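Long-range contacts in natterin-like protein (Lethenteron camtschaticum, PDB 6IUL), which is a cytotoxic pore-forming immune protein of the lamprey, probably binding cell-surface glycans through its jacalin-like lectin domain and piercing membranes with its aerolysin-like part: residues Ile162-Gln167 with Phe228-Gly233; Lys192-Lys197 with Glu244-Thr249; Ile268-Ile273 with Leu302-Met307. One frame throughout, in Å; residues are numbered along the deposited sequence.

Interaction 1: Ile162-Gln167 with Phe228-Gly233; sequences ILPNVQ and FSFTVG
P164 and V166 of I162-Q167 lean against F228 and F230 across two backbones whose touching parts, I162 to V166 and F228 to F230, run at 124° to each other, nearest at L163 and S229, whose CA atoms are 5.9 Å apart. Such a crossing is not sheet pairing: the sheet hydrogen bonds of both segments go to other strands, and side chains laid on side chains make the joint. P164 is the wedge. Its CG stands over the centre of the F230 ring, 3.7 Å from the centroid and only 4° off the normal, a CH-pi contact of nearly perpendicular approach, while CB of the same proline leans over the CZ side of that face. The next atom of the pyrrolidine, P164 CD, rests 3.3 Å from F228 O. F230 is met a second time at its edge, where I162 CG1 lies in the ring plane, 3.7 Å from CE2. Two residues on, V166 repeats the theme with a different geometry. Its CG2 sits over one face of the F228 ring but offset toward the rim, 3.5 Å from CD2. Placing that methyl there is the V166 torsion, which turns CG1 away from the backbone N (chi1 -178°) and sets CG2 beside it. L163 adds a methyl, CD2, that reaches the F228 carbonyl oxygen. The contact thus joins the loop entering strand 166-178 to the start of strand 228-238, in the aerolysin-like region of the chain. Strand 212-223, hairpin partner of 228-238, supplies V221, which touches P164, F228 and F230 alike, and strand 260-285 adds L275 beside I162 and I273 beside F230.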
loop_
_atom_site.group_PDB
_atom_site.type_symbol
_atom_site.label_atom_id
_atom_site.label_comp_id
_atom_site.label_asym_id
_atom_site.label_seq_id
_atom_site.Cartn_x
_atom_site.Cartn_y
_atom_site.Cartn_z
ATOM N N ILE A 162 -27.908 -7.860 3.264
ATOM C CA ILE A 162 -27.841 -6.824 2.264
ATOM C C ILE A 162 -27.359 -7.387 0.920
ATOM O O ILE A 162 -26.486 -8.269 0.859
ATOM C CB ILE A 162 -27.077 -5.597 2.751
ATOM C CG1 ILE A 162 -25.632 -5.668 2.384
ATOM C CG2 ILE A 162 -27.197 -5.398 4.267
ATOM C CD1 ILE A 162 -25.050 -4.278 2.209
ATOM N N LEU A 163 -27.990 -6.909 -0.147
ATOM C CA LEU A 163 -27.638 -7.389 -1.477
ATOM C C LEU A 163 -26.555 -6.528 -2.096
ATOM O O LEU A 163 -26.608 -5.298 -1.971
ATOM C CB LEU A 163 -28.855 -7.486 -2.398
ATOM C CG LEU A 163 -29.705 -8.761 -2.189
ATOM C CD1 LEU A 163 -30.635 -8.890 -3.401
ATOM C CD2 LEU A 163 -28.943 -10.091 -1.948
ATOM N N PRO A 164 -25.583 -7.177 -2.773
ATOM C CA PRO A 164 -24.529 -6.439 -3.446
ATOM C C PRO A 164 -25.107 -5.550 -4.539
ATOM O O PRO A 164 -26.102 -5.907 -5.172
ATOM C CB PRO A 164 -23.648 -7.526 -4.052
ATOM C CG PRO A 164 -23.972 -8.759 -3.322
ATOM C CD PRO A 164 -25.400 -8.630 -2.901
ATOM N N ASN A 165 -24.519 -4.384 -4.738
ATOM C CA ASN A 165 -24.911 -3.553 -5.861
ATOM C C ASN A 165 -23.836 -3.685 -6.967
ATOM O O ASN A 165 -22.860 -2.905 -7.010
ATOM C CB ASN A 165 -25.061 -2.099 -5.432
ATOM C CG ASN A 165 -25.438 -1.207 -6.586
ATOM O OD1 ASN A 165 -25.973 -1.683 -7.589
ATOM N ND2 ASN A 165 -25.150 0.075 -6.473
ATOM N N VAL A 166 -24.010 -4.659 -7.851
ATOM C CA VAL A 166 -23.024 -4.915 -8.914
ATOM C C VAL A 166 -23.279 -4.089 -10.163
ATOM O O VAL A 166 -24.264 -4.284 -10.814
ATOM C CB VAL A 166 -23.027 -6.397 -9.277
ATOM C CG1 VAL A 166 -21.991 -6.674 -10.338
ATOM C CG2 VAL A 166 -22.742 -7.242 -8.045
ATOM N N GLN A 167 -22.401 -3.144 -10.466
ATOM C CA GLN A 167 -22.510 -2.278 -11.637
ATOM C C GLN A 167 -21.641 -2.849 -12.780
ATOM O O GLN A 167 -20.433 -3.107 -12.595
ATOM C CB GLN A 167 -22.043 -0.824 -11.363
ATOM C CG GLN A 167 -22.851 0.053 -10.373
ATOM C CD GLN A 167 -24.371 0.198 -10.653
ATOM O OE1 GLN A 167 -25.036 0.987 -9.997
ATOM N NE2 GLN A 167 -24.922 -0.594 -11.567
ATOM N N PHE A 228 -26.956 -11.563 -7.103
ATOM C CA PHE A 228 -25.669 -11.735 -6.464
ATOM C C PHE A 228 -25.860 -11.780 -4.946
ATOM O O PHE A 228 -26.818 -11.231 -4.402
ATOM C CB PHE A 228 -24.738 -10.601 -6.861
ATOM C CG PHE A 228 -24.288 -10.639 -8.300
ATOM C CD1 PHE A 228 -23.254 -11.473 -8.698
ATOM C CD2 PHE A 228 -24.850 -9.786 -9.245
ATOM C CE1 PHE A 228 -22.786 -11.461 -10.010
ATOM C CE2 PHE A 228 -24.405 -9.795 -10.572
ATOM C CZ PHE A 228 -23.370 -10.626 -10.954
ATOM N N SER A 229 -24.951 -12.478 -4.282
ATOM C CA SER A 229 -24.863 -12.443 -2.839
ATOM C C SER A 229 -23.420 -12.247 -2.377
ATOM O O SER A 229 -22.471 -12.569 -3.072
ATOM C CB SER A 229 -25.421 -13.715 -2.239
ATOM O OG SER A 229 -24.604 -14.801 -2.619
ATOM N N PHE A 230 -23.265 -11.723 -1.168
ATOM C CA PHE A 230 -21.946 -11.653 -0.522
ATOM C C PHE A 230 -21.475 -13.008 0.045
ATOM O O PHE A 230 -22.283 -13.796 0.529
ATOM C CB PHE A 230 -21.977 -10.599 0.588
ATOM C CG PHE A 230 -22.025 -9.181 0.090
ATOM C CD1 PHE A 230 -21.062 -8.710 -0.770
ATOM C CD2 PHE A 230 -22.983 -8.296 0.544
ATOM C CE1 PHE A 230 -21.067 -7.397 -1.199
ATOM C CE2 PHE A 230 -23.016 -6.987 0.096
ATOM C CZ PHE A 230 -22.044 -6.526 -0.766
ATOM N N THR A 231 -20.176 -13.288 -0.054
ATOM C CA THR A 231 -19.510 -14.332 0.754
ATOM C C THR A 231 -18.136 -13.828 1.191
ATOM O O THR A 231 -17.725 -12.729 0.788
ATOM C CB THR A 231 -19.273 -15.632 0.003
ATOM O OG1 THR A 231 -18.937 -15.317 -1.355
ATOM C CG2 THR A 231 -20.502 -16.514 0.085
ATOM N N VAL A 232 -17.427 -14.609 2.011
ATOM C CA VAL A 232 -16.072 -14.243 2.390
ATOM C C VAL A 232 -15.121 -15.237 1.773
ATOM O O VAL A 232 -15.238 -16.440 1.988
ATOM C CB VAL A 232 -15.814 -14.146 3.937
ATOM C CG1 VAL A 232 -16.692 -13.079 4.563
ATOM C CG2 VAL A 232 -15.976 -15.497 4.632
ATOM N N GLY A 233 -14.144 -14.711 1.042
ATOM C CA GLY A 233 -13.129 -15.544 0.416
ATOM C C GLY A 233 -12.271 -16.321 1.394
ATOM O O GLY A 233 -12.420 -16.241 2.623
#

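Interaction 2: Lys192-Lys197 with Glu244-Thr249; sequences KKIIKK and EEKTET
Antiparallel pairing of two long strands, 184-200 and 241-256, brings K192-K197 against E244-T249. Three hydrogen-bonded pairs, K192 with E248, I194 with K246 and K196 with E244, each contribute two backbone bonds; the straightest runs from I194 N to K246 O at 2.8 Å and 170°. On the face carrying these residues, I194 takes chi1 60°, which swings CG1 toward the neighbouring strand, where it rests 4.0 Å from K246 CB, and CD1 beyond it approaches E248 OE2. That oxygen is held by K246 NZ at 3.1 Å, from the syn side but tilted out of the carboxylate plane. K196 and E244 lie side by side, aliphatic CD against OE1, their charges 4.6 Å apart at NZ and OE1 and so beyond a salt bridge. Extended strands of this kind form the elongated body of aerolysin-type pore formers; here the opposite face carries K193, I195, E245 and T247, of which K193, E245 and T247 meet the second subunit. K193 NZ donates to the carbonyl of F210 of the second subunit and to a water at 3.0 Å; its salt bridge to E245 OE2 is long, 3.7 Å, and T247 OG1 bonds S211 of that subunit.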
loop_
_atom_site.group_PDB
_atom_site.type_symbol
_atom_site.label_atom_id
_atom_site.label_comp_id
_atom_site.label_asym_id
_atom_site.label_seq_id
_atom_site.Cartn_x
_atom_site.Cartn_y
_atom_site.Cartn_z
ATOM N N LYS A 192 -8.566 -6.388 -18.977
ATOM C CA LYS A 192 -8.773 -5.148 -18.210
ATOM C C LYS A 192 -8.046 -5.138 -16.878
ATOM O O LYS A 192 -8.179 -6.065 -16.046
ATOM C CB LYS A 192 -10.263 -4.962 -17.887
ATOM C CG LYS A 192 -10.523 -3.620 -17.204
ATOM C CD LYS A 192 -11.961 -3.389 -16.892
ATOM C CE LYS A 192 -12.179 -2.161 -16.029
ATOM N NZ LYS A 192 -11.657 -0.922 -16.616
ATOM N N LYS A 193 -7.277 -4.090 -16.690
ATOM C CA LYS A 193 -6.673 -3.794 -15.400
ATOM C C LYS A 193 -7.745 -3.454 -14.371
ATOM O O LYS A 193 -8.605 -2.594 -14.648
ATOM C CB LYS A 193 -5.737 -2.583 -15.535
ATOM C CG LYS A 193 -5.221 -2.121 -14.183
ATOM C CD LYS A 193 -4.333 -0.905 -14.282
ATOM C CE LYS A 193 -3.758 -0.530 -12.915
ATOM N NZ LYS A 193 -2.800 0.576 -13.047
ATOM N N ILE A 194 -7.704 -4.118 -13.212
ATOM C CA ILE A 194 -8.577 -3.762 -12.092
ATOM C C ILE A 194 -7.758 -3.574 -10.825
ATOM O O ILE A 194 -6.678 -4.153 -10.671
ATOM C CB ILE A 194 -9.676 -4.818 -11.807
ATOM C CG1 ILE A 194 -9.077 -6.158 -11.457
ATOM C CG2 ILE A 194 -10.601 -4.969 -13.011
ATOM C CD1 ILE A 194 -10.054 -7.195 -10.962
ATOM N N ILE A 195 -8.287 -2.778 -9.915
ATOM C CA ILE A 195 -7.669 -2.573 -8.586
ATOM C C ILE A 195 -8.694 -2.912 -7.487
ATOM O O ILE A 195 -9.607 -2.122 -7.224
ATOM C CB ILE A 195 -7.210 -1.116 -8.423
ATOM C CG1 ILE A 195 -6.338 -0.718 -9.630
ATOM C CG2 ILE A 195 -6.472 -0.908 -7.087
ATOM C CD1 ILE A 195 -5.650 0.626 -9.540
ATOM N N LYS A 196 -8.557 -4.080 -6.869
ATOM C CA LYS A 196 -9.384 -4.465 -5.710
ATOM C C LYS A 196 -8.901 -3.734 -4.448
ATOM O O LYS A 196 -7.714 -3.466 -4.316
ATOM C CB LYS A 196 -9.337 -5.963 -5.481
ATOM C CG LYS A 196 -10.035 -6.804 -6.544
ATOM C CD LYS A 196 -9.832 -8.312 -6.274
ATOM C CE LYS A 196 -10.930 -9.148 -6.893
ATOM N NZ LYS A 196 -10.677 -10.623 -6.928
ATOM N N LYS A 197 -9.816 -3.382 -3.548
ATOM C CA LYS A 197 -9.453 -2.664 -2.326
ATOM C C LYS A 197 -10.120 -3.251 -1.105
ATOM O O LYS A 197 -11.275 -3.685 -1.180
ATOM C CB LYS A 197 -9.794 -1.185 -2.449
ATOM C CG LYS A 197 -8.929 -0.439 -3.445
ATOM C CD LYS A 197 -8.999 1.082 -3.314
ATOM C CE LYS A 197 -7.717 1.670 -3.919
ATOM N NZ LYS A 197 -7.645 3.149 -3.923
ATOM N N GLU A 244 -5.041 -4.557 -4.263
ATOM C CA GLU A 244 -4.455 -5.591 -5.094
ATOM C C GLU A 244 -4.684 -5.204 -6.569
ATOM O O GLU A 244 -5.827 -5.013 -6.993
ATOM C CB GLU A 244 -5.086 -6.942 -4.769
ATOM C CG GLU A 244 -4.536 -8.121 -5.577
ATOM C CD GLU A 244 -5.462 -9.371 -5.617
ATOM O OE1 GLU A 244 -6.630 -9.330 -5.174
ATOM O OE2 GLU A 244 -5.024 -10.419 -6.139
ATOM N N GLU A 245 -3.606 -5.100 -7.342
ATOM C CA GLU A 245 -3.710 -4.827 -8.775
ATOM C C GLU A 245 -3.712 -6.128 -9.573
ATOM O O GLU A 245 -2.952 -7.051 -9.301
ATOM C CB GLU A 245 -2.537 -3.974 -9.228
ATOM C CG GLU A 245 -2.280 -2.759 -8.343
ATOM C CD GLU A 245 -1.944 -1.553 -9.130
ATOM O OE1 GLU A 245 -2.064 -0.470 -8.547
ATOM O OE2 GLU A 245 -1.600 -1.696 -10.343
ATOM N N LYS A 246 -4.557 -6.205 -10.577
ATOM C CA LYS A 246 -4.726 -7.452 -11.298
ATOM C C LYS A 246 -5.124 -7.138 -12.750
ATOM O O LYS A 246 -5.644 -6.076 -13.046
ATOM C CB LYS A 246 -5.818 -8.202 -10.526
ATOM C CG LYS A 246 -6.255 -9.586 -10.982
ATOM C CD LYS A 246 -6.669 -10.446 -9.754
ATOM C CE LYS A 246 -7.904 -11.342 -9.914
ATOM N NZ LYS A 246 -7.833 -12.305 -11.041
ATOM N N THR A 247 -4.841 -8.043 -13.662
ATOM C CA THR A 247 -5.386 -7.969 -15.000
ATOM C C THR A 247 -6.345 -9.149 -15.204
ATOM O O THR A 247 -5.930 -10.312 -15.243
ATOM C CB THR A 247 -4.285 -7.980 -16.076
ATOM O OG1 THR A 247 -3.410 -6.861 -15.868
ATOM C CG2 THR A 247 -4.888 -7.872 -17.439
ATOM N N GLU A 248 -7.622 -8.836 -15.354
ATOM C CA GLU A 248 -8.655 -9.831 -15.685
ATOM C C GLU A 248 -8.650 -10.090 -17.213
ATOM O O GLU A 248 -8.388 -9.178 -18.014
ATOM C CB GLU A 248 -10.017 -9.341 -15.194
ATOM C CG GLU A 248 -10.893 -10.443 -14.622
ATOM C CD GLU A 248 -10.352 -11.104 -13.359
ATOM O OE1 GLU A 248 -10.503 -12.325 -13.248
ATOM O OE2 GLU A 248 -9.792 -10.419 -12.492
ATOM N N THR A 249 -8.867 -11.345 -17.609
ATOM C CA THR A 249 -8.854 -11.722 -19.014
ATOM C C THR A 249 -10.044 -12.590 -19.379
ATOM O O THR A 249 -10.656 -13.216 -18.516
ATOM C CB THR A 249 -7.572 -12.465 -19.443
ATOM O OG1 THR A 249 -7.512 -13.737 -18.809
ATOM C CG2 THR A 249 -6.342 -11.660 -19.080
HETATM O O HOH W 1 -2.182 1.284 -10.234
#

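Interaction 3: Ile268-Ile273 with Leu302-Met307; sequences IGRADI and LTYTKM
L302 starts this walk by laying its CD1 over the guanidinium of R270, 3.5 Å from CZ and above the centre of that plane. R270 NH1 holds D272 OD2 of the same strand, displaced to the side of the plane that L302 covers, in a 2.9 Å salt bridge with NH1 above the carboxylate plane. T303 pairs with A271 through two backbone bonds, the one from A271 N to T303 O nearly linear at 176°, and on that face its CG2 packs against I273 CD1. Both segments belong to one beta hairpin, strands 260-285 and 290-313, within the aerolysin-like region. Y304 turns to the same face as R270; its ring stands almost perpendicular to the guanidinium, 86° between planes, with CE2 touching R270 CB and CG at 3.8 Å. At T305 side chain replaces main chain: N bonds G269 O, but OG1, set by chi1 63° between the backbone N and the carbonyl carbon, accepts from G269 N at 2.9 Å and donates to K306 O. K306 points away, its amine forming a weak, long ion pair with E248. M307 CG finally reaches I268 CD1 at 4.1 Å, and L250 of strand 241-256 lies against the methionine.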
loop_
_atom_site.group_PDB
_atom_site.type_symbol
_atom_site.label_atom_id
_atom_site.label_comp_id
_atom_site.label_asym_id
_atom_site.label_seq_id
_atom_site.Cartn_x
_atom_site.Cartn_y
_atom_site.Cartn_z
ATOM N N ILE A 268 -17.604 -6.455 -17.270
ATOM C CA ILE A 268 -17.195 -6.858 -15.922
ATOM C C ILE A 268 -18.040 -6.160 -14.898
ATOM O O ILE A 268 -18.522 -5.046 -15.113
ATOM C CB ILE A 268 -15.709 -6.603 -15.668
ATOM C CG1 ILE A 268 -15.223 -7.479 -14.523
ATOM C CG2 ILE A 268 -15.500 -5.131 -15.451
ATOM C CD1 ILE A 268 -13.739 -7.398 -14.223
ATOM N N GLY A 269 -18.297 -6.847 -13.794
ATOM C CA GLY A 269 -19.101 -6.231 -12.722
ATOM C C GLY A 269 -18.239 -5.655 -11.597
ATOM O O GLY A 269 -17.269 -6.276 -11.183
ATOM N N ARG A 270 -18.626 -4.502 -11.097
ATOM C CA ARG A 270 -17.912 -3.793 -10.039
ATOM C C ARG A 270 -18.848 -3.567 -8.856
ATOM O O ARG A 270 -19.967 -3.076 -9.026
ATOM C CB ARG A 270 -17.481 -2.442 -10.579
ATOM C CG ARG A 270 -16.765 -1.534 -9.622
ATOM C CD ARG A 270 -16.541 -0.183 -10.285
ATOM N NE ARG A 270 -15.628 0.666 -9.501
ATOM C CZ ARG A 270 -15.981 1.437 -8.462
ATOM N NH1 ARG A 270 -17.246 1.475 -8.034
ATOM N NH2 ARG A 270 -15.057 2.185 -7.859
ATOM N N ALA A 271 -18.384 -3.887 -7.659
ATOM C CA ALA A 271 -19.196 -3.689 -6.465
ATOM C C ALA A 271 -18.435 -3.020 -5.347
ATOM O O ALA A 271 -17.359 -3.482 -4.964
ATOM C CB ALA A 271 -19.758 -5.022 -5.988
ATOM N N ASP A 272 -19.010 -1.916 -4.847
ATOM C CA ASP A 272 -18.570 -1.242 -3.618
ATOM C C ASP A 272 -19.178 -1.935 -2.435
ATOM O O ASP A 272 -20.377 -2.150 -2.408
ATOM C CB ASP A 272 -18.982 0.234 -3.609
ATOM C CG ASP A 272 -18.117 1.076 -4.562
ATOM O OD1 ASP A 272 -16.896 1.181 -4.343
ATOM O OD2 ASP A 272 -18.637 1.630 -5.541
ATOM N N ILE A 273 -18.339 -2.294 -1.462
ATOM C CA ILE A 273 -18.796 -2.997 -0.283
ATOM C C ILE A 273 -18.665 -2.111 0.959
ATOM O O ILE A 273 -17.608 -1.528 1.217
ATOM C CB ILE A 273 -18.021 -4.300 -0.071
ATOM C CG1 ILE A 273 -18.081 -5.153 -1.340
ATOM C CG2 ILE A 273 -18.562 -5.049 1.135
ATOM C CD1 ILE A 273 -17.447 -6.530 -1.235
ATOM N N LEU A 302 -13.673 -2.692 -2.450
ATOM C CA LEU A 302 -14.001 -2.643 -3.850
ATOM C C LEU A 302 -13.626 -3.994 -4.438
ATOM O O LEU A 302 -12.504 -4.483 -4.240
ATOM C CB LEU A 302 -13.228 -1.534 -4.549
ATOM C CG LEU A 302 -13.462 -1.426 -6.079
ATOM C CD1 LEU A 302 -14.932 -1.157 -6.364
ATOM C CD2 LEU A 302 -12.652 -0.287 -6.690
ATOM N N THR A 303 -14.575 -4.635 -5.104
ATOM C CA THR A 303 -14.304 -5.919 -5.720
ATOM C C THR A 303 -14.908 -5.976 -7.129
ATOM O O THR A 303 -15.715 -5.106 -7.516
ATOM C CB THR A 303 -14.834 -7.070 -4.863
ATOM O OG1 THR A 303 -14.259 -8.300 -5.318
ATOM C CG2 THR A 303 -16.357 -7.176 -4.917
ATOM N N TYR A 304 -14.490 -6.982 -7.884
ATOM C CA TYR A 304 -14.948 -7.181 -9.250
ATOM C C TYR A 304 -15.328 -8.636 -9.447
ATOM O O TYR A 304 -14.752 -9.518 -8.815
ATOM C CB TYR A 304 -13.892 -6.799 -10.280
ATOM C CG TYR A 304 -13.624 -5.331 -10.433
ATOM C CD1 TYR A 304 -12.727 -4.662 -9.583
ATOM C CD2 TYR A 304 -14.223 -4.600 -11.455
ATOM C CE1 TYR A 304 -12.456 -3.315 -9.736
ATOM C CE2 TYR A 304 -13.960 -3.242 -11.622
ATOM C CZ TYR A 304 -13.082 -2.607 -10.747
ATOM O OH TYR A 304 -12.846 -1.257 -10.919
ATOM N N THR A 305 -16.300 -8.876 -10.338
ATOM C CA THR A 305 -16.606 -10.240 -10.779
ATOM C C THR A 305 -15.609 -10.657 -11.859
ATOM O O THR A 305 -14.736 -9.893 -12.269
ATOM C CB THR A 305 -18.021 -10.319 -11.402
ATOM O OG1 THR A 305 -18.066 -9.498 -12.567
ATOM C CG2 THR A 305 -19.047 -9.775 -10.447
ATOM N N LYS A 306 -15.770 -11.869 -12.346
ATOM C CA LYS A 306 -15.053 -12.334 -13.558
ATOM C C LYS A 306 -15.595 -11.604 -14.783
ATOM O O LYS A 306 -16.756 -11.179 -14.795
ATOM C CB LYS A 306 -15.188 -13.865 -13.750
ATOM C CG LYS A 306 -14.278 -14.732 -12.837
ATOM C CD LYS A 306 -13.023 -13.939 -12.440
ATOM C CE LYS A 306 -11.974 -14.660 -11.614
ATOM N NZ LYS A 306 -11.154 -15.575 -12.440
ATOM N N MET A 307 -14.753 -11.414 -15.796
ATOM C CA MET A 307 -15.177 -10.920 -17.068
ATOM C C MET A 307 -16.145 -11.889 -17.725
ATOM O O MET A 307 -15.909 -13.065 -17.720
ATOM C CB MET A 307 -14.000 -10.720 -18.020
ATOM C CG MET A 307 -13.186 -9.505 -17.708
ATOM S SD MET A 307 -11.943 -9.233 -18.959
ATOM C CE MET A 307 -11.186 -7.878 -18.164
#

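Read together, the three contacts illustrate how one strand-rich body uses different chemistry at different depths. Interaction 3 is the most buried and links the other two: its strand 260-285 borders strand 166-178 of interaction 1, with Q167 O probably bonded to R270 N, and its strand 290-313 borders strand 184-200 of interaction 2, where K197 O probably bonds L302 N. Interactions 1 and 2 lie nearer the surface and do not touch, their nearest atoms about 9 Å apart. Interaction 1 relies on apolar ring packing, interaction 2 on backbone pairing flanked by charges, one face meeting the second subunit, whereas interaction 3 joins backbone pairing to apolar contacts and an intrastrand salt bridge.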